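Local atomic coordinates of glycosyl hydrolases family 31 family protein (Aspergillus niger, PDB entry 6DRU), a protein that releases alpha-xylose from the non-reducing terminal glucose of xyloglucan oligosaccharides, as an alpha-xylosidase of glycosyl hydrolase family 31. Residues A[613-621]-A[638-646]; A[146-156]-A[174-185]. One frame throughout, in Å; residues are numbered along the deposited sequence.

Interaction 1: residues A[613-621]-A[638-646]. With NAG (2-acetamido-2-deoxy-beta-D-glucopyranose), chain E.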
loop_
_atom_site.group_PDB
_atom_site.type_symbol
_atom_site.label_atom_id
_atom_site.label_comp_id
_atom_site.label_asym_id
_atom_site.label_seq_id
_atom_site.Cartn_x
_atom_site.Cartn_y
_atom_site.Cartn_z
ATOM N N ILE A 613 34.356 28.569 -4.786
ATOM C CA ILE A 613 35.622 28.505 -5.508
ATOM C C ILE A 613 35.400 28.885 -6.965
ATOM O O ILE A 613 35.858 29.944 -7.410
ATOM C CB ILE A 613 36.263 27.113 -5.373
ATOM C CG1 ILE A 613 36.530 26.811 -3.897
ATOM C CG2 ILE A 613 37.550 27.040 -6.174
ATOM C CD1 ILE A 613 37.125 25.452 -3.650
ATOM N N MET A 614 34.702 28.046 -7.724
ATOM C CA MET A 614 34.286 28.438 -9.064
ATOM C C MET A 614 32.919 29.101 -8.967
ATOM O O MET A 614 31.986 28.546 -8.378
ATOM C CB MET A 614 34.278 27.252 -10.034
ATOM C CG MET A 614 33.416 26.066 -9.667
ATOM S SD MET A 614 33.638 24.739 -10.877
ATOM C CE MET A 614 32.951 25.487 -12.353
ATOM N N ARG A 615 32.812 30.298 -9.537
ATOM C CA ARG A 615 31.764 31.245 -9.182
ATOM C C ARG A 615 30.940 31.632 -10.400
ATOM O O ARG A 615 31.490 32.209 -11.354
ATOM C CB ARG A 615 32.388 32.490 -8.543
ATOM C CG ARG A 615 33.248 32.184 -7.327
ATOM C CD ARG A 615 34.026 33.401 -6.850
ATOM N NE ARG A 615 33.153 34.482 -6.402
ATOM C CZ ARG A 615 32.539 34.509 -5.225
ATOM N NH1 ARG A 615 32.696 33.509 -4.368
ATOM N NH2 ARG A 615 31.764 35.536 -4.905
ATOM N N PRO A 616 29.641 31.345 -10.420
ATOM C CA PRO A 616 28.787 31.890 -11.479
ATOM C C PRO A 616 28.777 33.411 -11.428
ATOM O O PRO A 616 28.976 34.022 -10.376
ATOM C CB PRO A 616 27.407 31.302 -11.163
ATOM C CG PRO A 616 27.480 30.888 -9.727
ATOM C CD PRO A 616 28.895 30.470 -9.502
ATOM N N LEU A 617 28.535 34.020 -12.591
ATOM C CA LEU A 617 28.742 35.457 -12.743
ATOM C C LEU A 617 27.793 36.295 -11.895
ATOM O O LEU A 617 28.106 37.456 -11.612
ATOM C CB LEU A 617 28.605 35.859 -14.213
ATOM C CG LEU A 617 29.660 35.276 -15.157
ATOM C CD1 LEU A 617 29.478 35.811 -16.568
ATOM C CD2 LEU A 617 31.062 35.569 -14.642
ATOM N N TYR A 618 26.649 35.748 -11.477
ATOM C CA TYR A 618 25.723 36.542 -10.678
ATOM C C TYR A 618 26.247 36.804 -9.273
ATOM O O TYR A 618 25.793 37.750 -8.622
ATOM C CB TYR A 618 24.349 35.865 -10.609
ATOM C CG TYR A 618 24.341 34.468 -10.021
ATOM C CD1 TYR A 618 24.432 34.266 -8.648
ATOM C CD2 TYR A 618 24.214 33.351 -10.837
ATOM C CE1 TYR A 618 24.417 32.995 -8.108
ATOM C CE2 TYR A 618 24.195 32.075 -10.305
ATOM C CZ TYR A 618 24.298 31.904 -8.940
ATOM O OH TYR A 618 24.283 30.638 -8.401
ATOM N N MET A 619 27.195 35.998 -8.792
ATOM C CA MET A 619 27.668 36.170 -7.424
ATOM C C MET A 619 28.577 37.383 -7.279
ATOM O O MET A 619 28.688 37.942 -6.182
ATOM C CB MET A 619 28.393 34.910 -6.956
ATOM C CG MET A 619 27.462 33.756 -6.644
ATOM S SD MET A 619 28.205 32.575 -5.510
ATOM C CE MET A 619 29.654 32.150 -6.441
ATOM N N ASP A 620 29.237 37.800 -8.361
ATOM C CA ASP A 620 30.178 38.908 -8.299
ATOM C C ASP A 620 29.752 40.141 -9.083
ATOM O O ASP A 620 30.272 41.228 -8.811
ATOM C CB ASP A 620 31.559 38.465 -8.806
ATOM C CG ASP A 620 32.348 37.698 -7.760
ATOM O OD1 ASP A 620 32.218 38.020 -6.559
ATOM O OD2 ASP A 620 33.105 36.780 -8.142
ATOM N N PHE A 621 28.821 40.016 -10.034
ATOM C CA PHE A 621 28.499 41.137 -10.909
ATOM C C PHE A 621 27.000 41.343 -11.096
ATOM O O PHE A 621 26.596 42.019 -12.048
ATOM C CB PHE A 621 29.168 40.967 -12.278
ATOM C CG PHE A 621 30.628 40.613 -12.210
ATOM C CD1 PHE A 621 31.567 41.550 -11.810
ATOM C CD2 PHE A 621 31.066 39.347 -12.565
ATOM C CE1 PHE A 621 32.912 41.228 -11.749
ATOM C CE2 PHE A 621 32.413 39.019 -12.509
ATOM C CZ PHE A 621 33.335 39.962 -12.100
ATOM N N TYR A 638 26.986 33.001 -22.078
ATOM C CA TYR A 638 27.925 33.843 -21.344
ATOM C C TYR A 638 27.862 33.613 -19.840
ATOM O O TYR A 638 28.820 33.952 -19.138
ATOM C CB TYR A 638 27.667 35.316 -21.655
ATOM C CG TYR A 638 27.939 35.686 -23.095
ATOM C CD1 TYR A 638 29.083 35.238 -23.741
ATOM C CD2 TYR A 638 27.048 36.475 -23.809
ATOM C CE1 TYR A 638 29.334 35.570 -25.060
ATOM C CE2 TYR A 638 27.290 36.811 -25.127
ATOM C CZ TYR A 638 28.434 36.357 -25.747
ATOM O OH TYR A 638 28.675 36.692 -27.060
ATOM N N THR A 639 26.765 33.049 -19.331
ATOM C CA THR A 639 26.640 32.766 -17.909
ATOM C C THR A 639 26.657 31.281 -17.576
ATOM O O THR A 639 27.024 30.925 -16.452
ATOM C CB THR A 639 25.350 33.385 -17.350
ATOM O OG1 THR A 639 24.234 32.973 -18.149
ATOM C CG2 THR A 639 25.444 34.898 -17.367
ATOM N N THR A 640 26.282 30.413 -18.514
ATOM C CA THR A 640 26.341 28.975 -18.294
ATOM C C THR A 640 27.684 28.367 -18.677
ATOM O O THR A 640 27.937 27.204 -18.340
ATOM C CB THR A 640 25.223 28.265 -19.071
ATOM O OG1 THR A 640 25.461 28.381 -20.479
ATOM C CG2 THR A 640 23.870 28.872 -18.733
ATOM N N GLN A 641 28.549 29.117 -19.370
ATOM C CA GLN A 641 29.845 28.604 -19.802
ATOM C C GLN A 641 31.005 29.524 -19.433
ATOM O O GLN A 641 32.140 29.262 -19.846
ATOM C CB GLN A 641 29.844 28.351 -21.315
ATOM C CG GLN A 641 28.748 27.403 -21.784
ATOM C CD GLN A 641 28.774 27.173 -23.284
ATOM O OE1 GLN A 641 27.758 26.835 -23.890
ATOM N NE2 GLN A 641 29.943 27.352 -23.889
ATOM N N GLN A 642 30.756 30.591 -18.677
ATOM C CA GLN A 642 31.806 31.419 -18.102
ATOM C C GLN A 642 31.640 31.461 -16.591
ATOM O O GLN A 642 30.532 31.294 -16.070
ATOM C CB GLN A 642 31.783 32.853 -18.651
ATOM C CG GLN A 642 31.801 32.975 -20.164
ATOM C CD GLN A 642 31.817 34.425 -20.619
ATOM O OE1 GLN A 642 31.754 34.717 -21.815
ATOM N NE2 GLN A 642 31.907 35.343 -19.663
ATOM N N TYR A 643 32.744 31.694 -15.886
ATOM C CA TYR A 643 32.697 31.737 -14.432
ATOM C C TYR A 643 33.969 32.380 -13.908
ATOM O O TYR A 643 34.979 32.471 -14.611
ATOM C CB TYR A 643 32.534 30.337 -13.832
ATOM C CG TYR A 643 33.699 29.412 -14.101
ATOM C CD1 TYR A 643 33.786 28.700 -15.289
ATOM C CD2 TYR A 643 34.708 29.246 -13.159
ATOM C CE1 TYR A 643 34.848 27.852 -15.537
ATOM C CE2 TYR A 643 35.774 28.401 -13.397
ATOM C CZ TYR A 643 35.838 27.706 -14.588
ATOM O OH TYR A 643 36.897 26.861 -14.832
ATOM N N MET A 644 33.903 32.823 -12.658
ATOM C CA MET A 644 35.069 33.329 -11.950
ATOM C C MET A 644 35.693 32.183 -11.163
ATOM O O MET A 644 35.067 31.642 -10.245
ATOM C CB MET A 644 34.682 34.482 -11.023
ATOM C CG MET A 644 34.271 35.759 -11.752
ATOM S SD MET A 644 35.638 36.666 -12.507
ATOM C CE MET A 644 36.561 37.181 -11.061
ATOM N N PHE A 645 36.917 31.808 -11.525
ATOM C CA PHE A 645 37.674 30.805 -10.778
ATOM C C PHE A 645 38.494 31.541 -9.729
ATOM O O PHE A 645 39.570 32.068 -10.018
ATOM C CB PHE A 645 38.553 29.981 -11.709
ATOM C CG PHE A 645 39.246 28.842 -11.029
ATOM C CD1 PHE A 645 38.515 27.833 -10.428
ATOM C CD2 PHE A 645 40.628 28.776 -10.989
ATOM C CE1 PHE A 645 39.149 26.782 -9.798
ATOM C CE2 PHE A 645 41.268 27.725 -10.362
ATOM C CZ PHE A 645 40.526 26.726 -9.766
ATOM N N GLY A 646 37.982 31.578 -8.504
ATOM C CA GLY A 646 38.531 32.428 -7.479
ATOM C C GLY A 646 38.091 33.862 -7.692
ATOM O O GLY A 646 37.258 34.156 -8.556
HETATM C C1 NAG E . 25.299 27.517 -26.141
HETATM C C2 NAG E . 26.031 26.480 -26.970
HETATM C C3 NAG E . 25.115 25.654 -27.794
HETATM C C4 NAG E . 23.984 25.114 -26.950
HETATM C C5 NAG E . 23.293 26.264 -26.254
HETATM C C6 NAG E . 22.147 25.739 -25.413
HETATM C C7 NAG E . 28.361 26.921 -27.629
HETATM C C8 NAG E . 29.361 27.615 -28.526
HETATM N N2 NAG E . 26.970 27.132 -27.814
HETATM O O3 NAG E . 25.847 24.609 -28.392
HETATM O O4 NAG E . 23.062 24.428 -27.764
HETATM O O5 NAG E . 24.234 26.921 -25.440
HETATM O O6 NAG E . 22.306 26.150 -24.074
HETATM O O7 NAG E . 28.751 26.184 -26.746
#
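Met614 lays its methyl group over one face of the Tyr643 ring, CE 4.1 Å from the ring centroid, a CH-pi contact joined by the sulfur, farther off above the ring, as a Met-aromatic one. It gets there because CG sits between backbone N and carbonyl carbon (chi1 57°) and the chain bends at the thioether. Phe645, on the same sheet face as Met614, offers its ring edge to Met614 CB, while the Tyr643 hydroxyl is held by Phe550 O and Trp547 NE1.

On the other face, that of Arg615 and Met644, the methionine, folded at both chi2 and chi3, brings CG to 3.8 Å from Phe621 CE2 and sets its sulfur at the edge of that ring. Leu617 packs here too, CD1 against Tyr638 O and Thr639 CG2, CD2 toward Met644 CG. Arg615 grips Asp620 side-on, NE to OD2 at 2.9 Å and NH2 to OD1 at 3.0 Å; NH2 also meets Asp229. Arg615 and Met644 exchange backbone bonds, and Gly646 N reaches Ile613 O at 2.9 Å.

Packing thins toward the glycan end. Partly exposed Tyr638 leads its ring away, and Gln641, which does not touch 613-621, has OE1 bonded by His158 NE2 and Asn637 ND2 and gives NAG O7 a weak NE2 bond. Strand 614-615 is thus an antiparallel edge strand of the family 31 C-terminal domain.

Interaction 2: residues A[146-156]-A[174-185]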
loop_
_atom_site.group_PDB
_atom_site.type_symbol
_atom_site.label_atom_id
_atom_site.label_comp_id
_atom_site.label_asym_id
_atom_site.label_seq_id
_atom_site.Cartn_x
_atom_site.Cartn_y
_atom_site.Cartn_z
ATOM N N ASP A 146 9.083 35.843 -12.395
ATOM C CA ASP A 146 10.397 36.403 -12.674
ATOM C C ASP A 146 11.508 35.793 -11.826
ATOM O O ASP A 146 12.672 36.180 -11.984
ATOM C CB ASP A 146 10.365 37.925 -12.473
ATOM C CG ASP A 146 9.996 38.320 -11.052
ATOM O OD1 ASP A 146 10.870 38.267 -10.158
ATOM O OD2 ASP A 146 8.820 38.680 -10.826
ATOM N N GLU A 147 11.187 34.855 -10.939
ATOM C CA GLU A 147 12.160 34.362 -9.977
ATOM C C GLU A 147 13.199 33.478 -10.659
ATOM O O GLU A 147 12.964 32.897 -11.721
ATOM C CB GLU A 147 11.468 33.579 -8.860
ATOM C CG GLU A 147 12.181 33.651 -7.520
ATOM C CD GLU A 147 11.362 33.065 -6.387
ATOM O OE1 GLU A 147 11.951 32.754 -5.330
ATOM O OE2 GLU A 147 10.135 32.900 -6.558
ATOM N N GLN A 148 14.368 33.386 -10.030
ATOM C CA GLN A 148 15.470 32.577 -10.527
ATOM C C GLN A 148 15.958 31.655 -9.419
ATOM O O GLN A 148 16.117 32.080 -8.271
ATOM C CB GLN A 148 16.618 33.455 -11.035
ATOM C CG GLN A 148 16.245 34.325 -12.223
ATOM C CD GLN A 148 17.433 35.074 -12.793
ATOM O OE1 GLN A 148 18.573 34.616 -12.701
ATOM N NE2 GLN A 148 17.173 36.236 -13.376
ATOM N N ILE A 149 16.194 30.394 -9.768
ATOM C CA ILE A 149 16.581 29.363 -8.812
ATOM C C ILE A 149 17.965 28.855 -9.191
ATOM O O ILE A 149 18.177 28.412 -10.327
ATOM C CB ILE A 149 15.568 28.209 -8.776
ATOM C CG1 ILE A 149 14.161 28.740 -8.486
ATOM C CG2 ILE A 149 15.981 27.173 -7.750
ATOM C CD1 ILE A 149 14.059 29.536 -7.206
ATOM N N TYR A 150 18.898 28.914 -8.245
ATOM C CA TYR A 150 20.263 28.447 -8.443
ATOM C C TYR A 150 20.568 27.320 -7.468
ATOM O O TYR A 150 20.189 27.384 -6.294
ATOM C CB TYR A 150 21.276 29.580 -8.247
ATOM C CG TYR A 150 20.918 30.866 -8.953
ATOM C CD1 TYR A 150 20.527 30.864 -10.285
ATOM C CD2 TYR A 150 20.970 32.084 -8.286
ATOM C CE1 TYR A 150 20.198 32.039 -10.932
ATOM C CE2 TYR A 150 20.643 33.264 -8.925
ATOM C CZ TYR A 150 20.258 33.237 -10.248
ATOM O OH TYR A 150 19.933 34.411 -10.887
ATOM N N GLY A 151 21.270 26.297 -7.951
ATOM C CA GLY A 151 21.653 25.178 -7.111
ATOM C C GLY A 151 20.951 23.886 -7.468
ATOM O O GLY A 151 21.022 23.428 -8.613
ATOM N N THR A 152 20.276 23.288 -6.481
ATOM C CA THR A 152 19.509 22.049 -6.626
ATOM C C THR A 152 20.383 20.840 -6.964
ATOM O O THR A 152 19.875 19.818 -7.439
ATOM C CB THR A 152 18.389 22.192 -7.669
ATOM O OG1 THR A 152 18.950 22.200 -8.988
ATOM C CG2 THR A 152 17.603 23.479 -7.447
ATOM N N GLY A 153 21.686 20.921 -6.723
ATOM C CA GLY A 153 22.576 19.816 -7.027
ATOM C C GLY A 153 23.150 19.894 -8.429
ATOM O O GLY A 153 23.228 20.955 -9.054
ATOM N N THR A 154 23.551 18.731 -8.932
ATOM C CA THR A 154 24.183 18.617 -10.238
ATOM C C THR A 154 23.273 17.890 -11.220
ATOM O O THR A 154 22.481 17.022 -10.840
ATOM C CB THR A 154 25.522 17.882 -10.141
ATOM O OG1 THR A 154 25.304 16.546 -9.668
ATOM C CG2 THR A 154 26.452 18.607 -9.186
ATOM N N GLN A 155 23.420 18.240 -12.496
ATOM C CA GLN A 155 22.591 17.724 -13.576
ATOM C C GLN A 155 23.152 18.246 -14.891
ATOM O O GLN A 155 23.690 19.356 -14.946
ATOM C CB GLN A 155 21.126 18.150 -13.403
ATOM C CG GLN A 155 20.200 17.738 -14.532
ATOM C CD GLN A 155 18.778 18.211 -14.314
ATOM O OE1 GLN A 155 18.500 18.966 -13.381
ATOM N NE2 GLN A 155 17.866 17.767 -15.171
ATOM N N GLN A 156 23.035 17.437 -15.946
ATOM C CA GLN A 156 23.498 17.842 -17.275
ATOM C C GLN A 156 22.325 18.447 -18.040
ATOM O O GLN A 156 21.734 17.835 -18.933
ATOM C CB GLN A 156 24.111 16.662 -18.017
ATOM C CG GLN A 156 25.264 16.012 -17.279
ATOM C CD GLN A 156 25.967 14.951 -18.101
ATOM O OE1 GLN A 156 26.002 13.781 -17.723
ATOM N NE2 GLN A 156 26.536 15.358 -19.230
ATOM N N SER A 174 25.669 10.819 -12.765
ATOM C CA SER A 174 25.812 12.232 -13.142
ATOM C C SER A 174 24.659 13.102 -12.653
ATOM O O SER A 174 24.586 14.279 -13.037
ATOM C CB SER A 174 25.958 12.422 -14.654
ATOM O OG SER A 174 24.691 12.387 -15.289
ATOM N N TYR A 175 23.765 12.576 -11.819
ATOM C CA TYR A 175 22.550 13.277 -11.407
ATOM C C TYR A 175 22.447 13.195 -9.886
ATOM O O TYR A 175 22.064 12.155 -9.342
ATOM C CB TYR A 175 21.328 12.670 -12.091
ATOM C CG TYR A 175 20.020 13.395 -11.863
ATOM C CD1 TYR A 175 19.721 14.565 -12.548
ATOM C CD2 TYR A 175 19.074 12.894 -10.981
ATOM C CE1 TYR A 175 18.519 15.223 -12.352
ATOM C CE2 TYR A 175 17.872 13.545 -10.776
ATOM C CZ TYR A 175 17.599 14.707 -11.462
ATOM O OH TYR A 175 16.402 15.353 -11.260
ATOM N N ILE A 176 22.788 14.284 -9.204
ATOM C CA ILE A 176 22.757 14.326 -7.743
ATOM C C ILE A 176 21.761 15.388 -7.290
ATOM O O ILE A 176 22.171 16.497 -6.917
ATOM C CB ILE A 176 24.149 14.608 -7.158
ATOM C CG1 ILE A 176 25.213 13.782 -7.879
ATOM C CG2 ILE A 176 24.167 14.306 -5.666
ATOM C CD1 ILE A 176 26.623 14.259 -7.617
ATOM N N PRO A 177 20.460 15.101 -7.301
ATOM C CA PRO A 177 19.480 16.111 -6.876
ATOM C C PRO A 177 19.594 16.383 -5.383
ATOM O O PRO A 177 19.521 15.466 -4.561
ATOM C CB PRO A 177 18.135 15.473 -7.236
ATOM C CG PRO A 177 18.405 14.006 -7.217
ATOM C CD PRO A 177 19.818 13.836 -7.694
ATOM N N THR A 178 19.775 17.655 -5.038
ATOM C CA THR A 178 19.923 18.067 -3.648
ATOM C C THR A 178 19.082 19.313 -3.397
ATOM O O THR A 178 19.328 20.358 -4.009
ATOM C CB THR A 178 21.392 18.333 -3.317
ATOM O OG1 THR A 178 22.167 17.158 -3.585
ATOM C CG2 THR A 178 21.551 18.711 -1.851
ATOM N N PRO A 179 18.092 19.249 -2.507
ATOM C CA PRO A 179 17.168 20.383 -2.319
ATOM C C PRO A 179 17.776 21.510 -1.485
ATOM O O PRO A 179 17.322 21.827 -0.382
ATOM C CB PRO A 179 15.972 19.713 -1.632
ATOM C CG PRO A 179 16.586 18.620 -0.827
ATOM C CD PRO A 179 17.759 18.112 -1.632
ATOM N N VAL A 180 18.822 22.130 -2.025
ATOM C CA VAL A 180 19.427 23.332 -1.461
ATOM C C VAL A 180 19.570 24.322 -2.607
ATOM O O VAL A 180 20.332 24.075 -3.550
ATOM C CB VAL A 180 20.789 23.053 -0.808
ATOM C CG1 VAL A 180 21.461 24.358 -0.406
ATOM C CG2 VAL A 180 20.626 22.141 0.396
ATOM N N PHE A 181 18.838 25.433 -2.541
ATOM C CA PHE A 181 18.850 26.390 -3.636
ATOM C C PHE A 181 18.867 27.814 -3.105
ATOM O O PHE A 181 18.424 28.085 -1.985
ATOM C CB PHE A 181 17.646 26.195 -4.574
ATOM C CG PHE A 181 16.330 26.643 -3.994
ATOM C CD1 PHE A 181 15.858 27.930 -4.217
ATOM C CD2 PHE A 181 15.548 25.771 -3.257
ATOM C CE1 PHE A 181 14.644 28.341 -3.698
ATOM C CE2 PHE A 181 14.332 26.176 -2.740
ATOM C CZ PHE A 181 13.880 27.464 -2.959
ATOM N N MET A 182 19.391 28.720 -3.927
ATOM C CA MET A 182 19.331 30.155 -3.687
ATOM C C MET A 182 18.369 30.790 -4.680
ATOM O O MET A 182 18.282 30.363 -5.836
ATOM C CB MET A 182 20.707 30.811 -3.831
ATOM C CG MET A 182 21.769 30.304 -2.878
ATOM S SD MET A 182 23.315 31.212 -3.090
ATOM C CE MET A 182 23.592 31.014 -4.849
ATOM N N SER A 183 17.648 31.807 -4.225
ATOM C CA SER A 183 16.779 32.598 -5.078
ATOM C C SER A 183 17.340 34.008 -5.211
ATOM O O SER A 183 17.962 34.535 -4.285
ATOM C CB SER A 183 15.354 32.651 -4.521
ATOM O OG SER A 183 14.532 33.498 -5.303
ATOM N N ASN A 184 17.120 34.615 -6.379
ATOM C CA ASN A 184 17.571 35.985 -6.582
ATOM C C ASN A 184 16.758 36.999 -5.787
ATOM O O ASN A 184 17.141 38.172 -5.743
ATOM C CB ASN A 184 17.547 36.338 -8.072
ATOM C CG ASN A 184 16.179 36.165 -8.693
ATOM O OD1 ASN A 184 15.281 35.577 -8.092
ATOM N ND2 ASN A 184 16.013 36.676 -9.907
ATOM N N LYS A 185 15.659 36.582 -5.153
ATOM C CA LYS A 185 14.943 37.469 -4.245
ATOM C C LYS A 185 15.711 37.732 -2.958
ATOM O O LYS A 185 15.309 38.608 -2.185
ATOM C CB LYS A 185 13.569 36.890 -3.907
ATOM C CG LYS A 185 12.524 37.114 -4.981
ATOM C CD LYS A 185 11.129 36.824 -4.460
ATOM C CE LYS A 185 10.084 37.056 -5.538
ATOM N NZ LYS A 185 8.788 36.403 -5.209
HETATM O O HOH W 1 26.930 15.175 -11.434
HETATM O O HOH W 2 22.450 14.411 -15.539
#
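A beta bulge marks the pairing of strand 149-151 with strand 176-183, antiparallel neighbours in a large mixed sheet of the N-terminal beta region. Tyr150 and Met182 form the regular part: Tyr150 N bonds Met182 O nearly head-on, and Met182 N returns the bond to Tyr150 O at 2.8 Å. Beyond Gly151 the register slips by two residues. Gly151, Thr152 and Gly153 all have positive phi, and the chain turns a corner at Thr152 and Gly153, where the bare CA of Gly153 approaches Ile176 O to 3.3 Å. Thr152 keeps the strands joined, its N bonding Val180 O and its O accepting from Thr178 N.

Side chains secure each end. At the start, Ser183 OG donates to the anti lone pair of Glu147 OE1 at 2.7 Å, an oxygen that Tyr187 OH also binds; Ser183 OG in turn accepts from Lys185 N, an ST turn. Asn184 OD1 takes the Gln148 N-H from above its carbonyl plane at 3.1 Å. Ile149 crosses the Phe181 side chain obliquely, CG2 3.6 Å from CD1, and Phe201 meets that ring edge-to-face.

Beyond the bulge, Gln155 runs alongside Tyr175, CG anti to the backbone N (chi1 176°), with its amide nearly perpendicular to the ring and CD 3.6 Å from CE1 at the ring edge. Water 2 accepts from Gln156 N and donates to Ser174 OG. The Ser174 side chain is about 6 Å from that of Asp487, the proton donor, so this bulged antiparallel pair of the N-terminal beta region runs up to the active site of a family 31 glycosidase.

The two contacts have centres about 15 Å apart and follow in series: interaction 2 closes long before interaction 1 opens. They belong to different sheets, one near the N-terminal part and one in the C-terminal domain, yet they touch, Tyr618 stacking its ring on that of Tyr150 and bringing its OH to 3.6 Å from Met182 CE. Two helices serve both. Helix 492-508 packs against Tyr643 through Leu503 and against Thr154 through Ala505, while helix 228-239 meets Met182 through Leu231 and supplies Asp229 to Arg615. The N-terminal sheet and the C-terminal domain thereby meet each other and a helix of the TIM-barrel domain.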